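PDB 1TYJ: cellulosomal scaffoldin from Bacteroides cellulosolvens, which carries type-II cohesin modules, one of which is seen here, that probably bind dockerin modules and so help to assemble the cellulosome. Local coordinates for residues 10-13 / 14-18; 38-41 / 42-45. One frame throughout, in Å; residues are numbered along the deposited sequence.

Interaction 1 (10-13 / 14-18)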
ATOM      1  N   ASP A  10      17.298   3.090  -1.265  1.00 23.31           N
ATOM      2  CA  ASP A  10      17.297   4.000  -2.410  1.00 24.20           C
ATOM      3  C   ASP A  10      18.078   3.538  -3.596  1.00 22.35           C
ATOM      4  O   ASP A  10      17.811   3.974  -4.724  1.00 22.09           O
ATOM      5  CB  ASP A  10      18.166   5.248  -1.966  1.00 25.57           C
ATOM      6  CG  ASP A  10      17.368   6.359  -1.460  1.00 31.85           C
ATOM      7  OD1 ASP A  10      16.957   7.217  -2.255  1.00 36.25           O
ATOM      8  OD2 ASP A  10      17.169   6.406  -0.236  1.00 39.25           O
ATOM      9  N   LYS A  11      19.113   2.748  -3.321  1.00 20.35           N
ATOM     10  CA  LYS A  11      20.111   2.420  -4.359  1.00 21.03           C
ATOM     11  C   LYS A  11      20.089   0.917  -4.523  1.00 20.99           C
ATOM     12  O   LYS A  11      20.301   0.178  -3.552  1.00 22.40           O
ATOM     13  CB  LYS A  11      21.517   2.866  -3.944  0.54 20.55           C
ATOM     14  CG  LYS A  11      21.702   4.347  -3.940  1.00 25.46           C
ATOM     15  CD  LYS A  11      23.189   4.719  -4.058  1.00 28.88           C
ATOM     16  CE  LYS A  11      23.359   5.909  -4.976  1.00 32.31           C
ATOM     17  NZ  LYS A  11      23.191   5.629  -6.470  1.00 34.64           N
ATOM     18  N   VAL A  12      19.816   0.472  -5.743  1.00 21.05           N
ATOM     19  CA  VAL A  12      19.616  -0.950  -5.980  1.00 21.19           C
ATOM     20  C   VAL A  12      20.316  -1.443  -7.236  1.00 22.17           C
ATOM     21  O   VAL A  12      20.435  -0.725  -8.209  1.00 21.97           O
ATOM     22  CB  VAL A  12      18.121  -1.287  -6.134  1.00 21.55           C
ATOM     23  CG1 VAL A  12      17.442  -1.289  -4.791  1.00 21.80           C
ATOM     24  CG2 VAL A  12      17.459  -0.290  -7.057  1.00 21.10           C
ATOM     25  N   ALA A  13      20.745  -2.697  -7.191  1.00 21.39           N
ATOM     26  CA  ALA A  13      21.337  -3.368  -8.336  1.00 21.03           C
ATOM     27  C   ALA A  13      20.319  -4.419  -8.826  1.00 20.86           C
ATOM     28  O   ALA A  13      19.373  -4.736  -8.113  1.00 20.82           O
ATOM     29  CB  ALA A  13      22.622  -4.032  -7.898  1.00 21.43           C
ATOM     30  N   VAL A  14      20.506  -4.948 -10.032  1.00 19.96           N
ATOM     31  CA  VAL A  14      19.608  -5.976 -10.523  1.00 19.53           C
ATOM     32  C   VAL A  14      19.672  -7.156  -9.555  1.00 20.52           C
ATOM     33  O   VAL A  14      20.746  -7.558  -9.118  1.00 21.24           O
ATOM     34  CB  VAL A  14      19.954  -6.423 -11.957  1.00 20.08           C
ATOM     35  CG1 VAL A  14      19.065  -7.607 -12.348  1.00 19.67           C
ATOM     36  CG2 VAL A  14      19.697  -5.292 -12.895  1.00 19.74           C
ATOM     37  N   GLY A  15      18.489  -7.654  -9.202  1.00 20.52           N
ATOM     38  CA  GLY A  15      18.333  -8.771  -8.284  1.00 20.13           C
ATOM     39  C   GLY A  15      18.088  -8.306  -6.872  1.00 20.39           C
ATOM     40  O   GLY A  15      17.672  -9.101  -6.030  1.00 21.14           O
ATOM     41  N   ASP A  16      18.347  -7.033  -6.570  1.00 19.00           N
ATOM     42  CA  ASP A  16      18.103  -6.559  -5.200  1.00 19.62           C
ATOM     43  C   ASP A  16      16.606  -6.450  -4.955  1.00 19.54           C
ATOM     44  O   ASP A  16      15.815  -6.313  -5.909  1.00 19.83           O
ATOM     45  CB  ASP A  16      18.725  -5.158  -5.000  1.00 20.06           C
ATOM     46  CG  ASP A  16      20.246  -5.203  -4.818  1.00 22.52           C
ATOM     47  OD1 ASP A  16      20.813  -6.321  -4.716  1.00 24.11           O
ATOM     48  OD2 ASP A  16      20.864  -4.106  -4.766  1.00 24.31           O
ATOM     49  N   LYS A  17      16.229  -6.450  -3.671  1.00 20.15           N
ATOM     50  CA  LYS A  17      14.826  -6.268  -3.293  1.00 19.98           C
ATOM     51  C   LYS A  17      14.737  -4.879  -2.657  1.00 19.78           C
ATOM     52  O   LYS A  17      15.655  -4.457  -1.907  1.00 21.64           O
ATOM     53  CB  LYS A  17      14.407  -7.267  -2.222  1.00 21.43           C
ATOM     54  CG  LYS A  17      14.682  -8.722  -2.510  1.00 25.80           C
ATOM     55  CD  LYS A  17      13.747  -9.311  -3.488  1.00 27.90           C
ATOM     56  CE  LYS A  17      14.192 -10.759  -3.825  1.00 32.05           C
ATOM     57  NZ  LYS A  17      14.300 -11.708  -2.658  1.00 33.35           N
ATOM     58  N   VAL A  18      13.656  -4.168  -2.947  1.00 17.03           N
ATOM     59  CA  VAL A  18      13.428  -2.866  -2.339  1.00 16.07           C
ATOM     60  C   VAL A  18      11.985  -2.848  -1.857  1.00 16.01           C
ATOM     61  O   VAL A  18      11.097  -3.324  -2.571  1.00 16.45           O
ATOM     62  CB  VAL A  18      13.712  -1.706  -3.382  1.00 15.86           C
ATOM     63  CG1 VAL A  18      13.030  -1.936  -4.761  1.00 18.83           C
ATOM     64  CG2 VAL A  18      13.336  -0.334  -2.778  1.00 19.36           C
TER
HETATM   65  O   HOH W   1      19.968  -2.265  -2.317  1.00 32.93           O
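Asp16 reaches back across a type II beta turn, Ala13 to Asp16, to hold the backbone of Ala13 at both polar ends. Two hydrogen bonds do this. The turn is closed by Asp16 N donating to Ala13 O at 3.0 Å, and in return Ala13 N donates to Asp16 OD2 at 2.8 Å, nearly straight at 168°. The N-H comes in from above the carboxylate plane, 57° out of it. With CG beside its own backbone N (chi1 -77°), the carboxylate lies back over the turn. A water that donates to both Lys11 O and Asp16 OD2 links strand 11-12 to the same oxygen, which also forms a salt bridge with Lys170. Gly15 suits its place because its positive phi would press a CB against the preceding carbonyl oxygen. The apolar contact is between buried valines: Val12 CG1 packs 4.0 Å from Val18 CB, the side chains at about a right angle. Val12 and Asp16 instead pass each other in opposite directions, their CB atoms 4.1 Å apart. Replacing Asp16 by alanine removes the carboxylate and would probably leave Ala13 N without this acceptor and take from Lys170 this salt-bridge partner. Lys170, with the Ala13 N-H, would probably favour the ionised form of the Asp16 carboxylate.

Interaction 2 (38-41 / 42-45)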
ATOM      1  N   LYS A  38       0.477   1.825  -9.143  1.00 17.13           N
ATOM      2  CA  LYS A  38       1.061   1.495 -10.445  1.00 17.53           C
ATOM      3  C   LYS A  38       2.569   1.423 -10.284  1.00 17.45           C
ATOM      4  O   LYS A  38       3.161   2.186  -9.521  1.00 18.73           O
ATOM      5  CB  LYS A  38       0.635   2.575 -11.457  1.00 18.65           C
ATOM      6  CG  LYS A  38       1.259   2.485 -12.816  0.50 19.10           C
ATOM      7  CD  LYS A  38       0.283   1.866 -13.782  0.50 22.23           C
ATOM      8  CE  LYS A  38       0.982   1.347 -15.016  0.50 22.41           C
ATOM      9  NZ  LYS A  38       2.078   0.388 -14.730  0.50 16.99           N
ATOM     10  N   TYR A  39       3.202   0.483 -10.971  1.00 17.28           N
ATOM     11  CA  TYR A  39       4.653   0.419 -10.976  1.00 16.98           C
ATOM     12  C   TYR A  39       5.104   0.102 -12.389  1.00 16.95           C
ATOM     13  O   TYR A  39       4.292  -0.277 -13.248  1.00 18.37           O
ATOM     14  CB  TYR A  39       5.169  -0.646  -9.959  1.00 16.09           C
ATOM     15  CG  TYR A  39       4.740  -2.069 -10.340  1.00 17.09           C
ATOM     16  CD1 TYR A  39       5.607  -2.894 -11.059  1.00 18.38           C
ATOM     17  CD2 TYR A  39       3.458  -2.578  -9.980  1.00 16.54           C
ATOM     18  CE1 TYR A  39       5.229  -4.179 -11.466  1.00 15.74           C
ATOM     19  CE2 TYR A  39       3.060  -3.815 -10.392  1.00 17.64           C
ATOM     20  CZ  TYR A  39       3.956  -4.631 -11.109  1.00 17.50           C
ATOM     21  OH  TYR A  39       3.573  -5.879 -11.505  1.00 17.86           O
ATOM     22  N   ASN A  40       6.397   0.279 -12.634  1.00 17.19           N
ATOM     23  CA  ASN A  40       6.945   0.069 -13.969  1.00 18.26           C
ATOM     24  C   ASN A  40       7.421  -1.369 -14.158  1.00 18.10           C
ATOM     25  O   ASN A  40       8.437  -1.756 -13.598  1.00 18.62           O
ATOM     26  CB  ASN A  40       8.089   1.053 -14.236  1.00 18.49           C
ATOM     27  CG  ASN A  40       8.550   1.019 -15.676  1.00 17.98           C
ATOM     28  OD1 ASN A  40       8.400   0.002 -16.370  1.00 21.14           O
ATOM     29  ND2 ASN A  40       9.075   2.171 -16.170  1.00 23.16           N
ATOM     30  N   THR A  41       6.683  -2.148 -14.965  1.00 18.63           N
ATOM     31  CA  THR A  41       7.002  -3.571 -15.168  1.00 19.15           C
ATOM     32  C   THR A  41       8.324  -3.833 -15.907  1.00 19.55           C
ATOM     33  O   THR A  41       8.814  -4.961 -15.923  1.00 19.94           O
ATOM     34  CB  THR A  41       5.877  -4.312 -15.947  1.00 19.04           C
ATOM     35  OG1 THR A  41       5.771  -3.769 -17.268  1.00 22.16           O
ATOM     36  CG2 THR A  41       4.536  -4.207 -15.234  1.00 20.36           C
ATOM     37  N   THR A  42       8.903  -2.806 -16.521  1.00 19.35           N
ATOM     38  CA  THR A  42      10.215  -2.941 -17.160  1.00 19.92           C
ATOM     39  C   THR A  42      11.309  -3.158 -16.112  1.00 18.94           C
ATOM     40  O   THR A  42      12.265  -3.894 -16.360  1.00 20.10           O
ATOM     41  CB  THR A  42      10.511  -1.689 -17.993  1.00 19.98           C
ATOM     42  OG1 THR A  42       9.510  -1.582 -19.010  1.00 22.37           O
ATOM     43  CG2 THR A  42      11.913  -1.722 -18.647  1.00 21.27           C
ATOM     44  N   TYR A  43      11.168  -2.538 -14.935  1.00 17.72           N
ATOM     45  CA  TYR A  43      12.256  -2.526 -13.957  1.00 17.39           C
ATOM     46  C   TYR A  43      11.994  -3.320 -12.706  1.00 17.09           C
ATOM     47  O   TYR A  43      12.942  -3.696 -12.024  1.00 17.07           O
ATOM     48  CB  TYR A  43      12.606  -1.087 -13.548  1.00 17.30           C
ATOM     49  CG  TYR A  43      13.050  -0.269 -14.746  1.00 17.78           C
ATOM     50  CD1 TYR A  43      12.174   0.624 -15.376  1.00 18.58           C
ATOM     51  CD2 TYR A  43      14.345  -0.431 -15.265  1.00 18.42           C
ATOM     52  CE1 TYR A  43      12.594   1.368 -16.505  1.00 21.32           C
ATOM     53  CE2 TYR A  43      14.755   0.289 -16.376  1.00 20.15           C
ATOM     54  CZ  TYR A  43      13.879   1.176 -16.986  1.00 18.32           C
ATOM     55  OH  TYR A  43      14.305   1.890 -18.084  1.00 23.43           O
ATOM     56  N   LEU A  44      10.714  -3.524 -12.382  1.00 16.64           N
ATOM     57  CA  LEU A  44      10.325  -4.041 -11.053  1.00 16.61           C
ATOM     58  C   LEU A  44       9.345  -5.201 -11.153  1.00 17.18           C
ATOM     59  O   LEU A  44       8.432  -5.200 -11.988  1.00 17.21           O
ATOM     60  CB  LEU A  44       9.660  -2.914 -10.226  1.00 16.86           C
ATOM     61  CG  LEU A  44      10.604  -1.748  -9.908  1.00 15.53           C
ATOM     62  CD1 LEU A  44       9.772  -0.617  -9.385  1.00 18.24           C
ATOM     63  CD2 LEU A  44      11.664  -2.154  -8.832  1.00 16.70           C
ATOM     64  N   GLN A  45       9.516  -6.146 -10.238  1.00 17.46           N
ATOM     65  CA  GLN A  45       8.637  -7.305 -10.108  1.00 17.27           C
ATOM     66  C   GLN A  45       8.209  -7.476  -8.649  1.00 16.81           C
ATOM     67  O   GLN A  45       9.041  -7.795  -7.775  1.00 16.17           O
ATOM     68  CB  GLN A  45       9.376  -8.547 -10.610  1.00 17.84           C
ATOM     69  CG  GLN A  45       8.539  -9.821 -10.526  1.00 21.35           C
ATOM     70  CD  GLN A  45       9.268 -11.027 -11.068  1.00 29.02           C
ATOM     71  OE1 GLN A  45       8.750 -11.715 -11.937  1.00 35.48           O
ATOM     72  NE2 GLN A  45      10.447 -11.303 -10.539  1.00 27.93           N
TER
HETATM   73  O   HOH W   2       6.752  -1.091 -18.872  1.00 39.38           O
HETATM   74  O   HOH W   3       7.726  -6.913 -14.097  1.00 26.62           O
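Asn40 and Thr42 form an Asx turn, Thr42 N donating to Asn40 OD1 at 2.9 Å, within the tight reversal that joins strand 30-38 to strand 44-48. Setting CG anti to the backbone N of Asn40 (chi1 -171°) lays the amide alongside Thr42, the two side chains pointing the same way. An asparagine fits here, being short enough for its amide oxygen to serve the second N-H along the chain. Its backbone oxygen works too: Asn40 O takes hydrogen bonds from Tyr43 N and from Leu44 N, both at 3.1 Å, the first from above the carbonyl plane and the second nearly in line with C=O. Two waters add to these bonds. One joins Asn40 OD1 to the hydroxyls of Thr41 and Thr42, polar side chains suited to this exposed bend; the other donates to Thr41 O and Leu44 O. The two tyrosine rings meet their neighbours in different ways. The Tyr39 ring brings CE1 to 3.4 Å from Leu44 O, close to the ring plane, while CD1 lies 4.1 Å from Leu44 CB. A leucine suits this buried place, touching Phe115 and Val117. On Tyr43, the methyl CG2 of Thr42 stands over the middle of one ring face, and Asn40 ND2 sits at the ring's edge, 3.6 Å from Tyr43 CD1, its amide plane turned 76° from the ring.

Interactions 1 and 2 are two local chain reversals met in series along the cohesin module, their centres 13 Å apart. The nearest atoms come within about 4 Å without touching, and the two are connected through shared neighbours. Strand 108-117 runs between them in the sheet: its Val117 shares backbone hydrogen bonds with Gly15 and Asp16 of 14-18, touches Val12, and is the neighbour that Leu44 of 42-45 has in common with them. Ile121 likewise meets Val12 and Tyr43. Each reversal lets the chain pass between the two sheets of the beta sandwich. No catalytic site is involved; a 1,2-ethanediol, probably from the crystallisation liquor, lies about 4 Å from Val14's side chain in interaction 1.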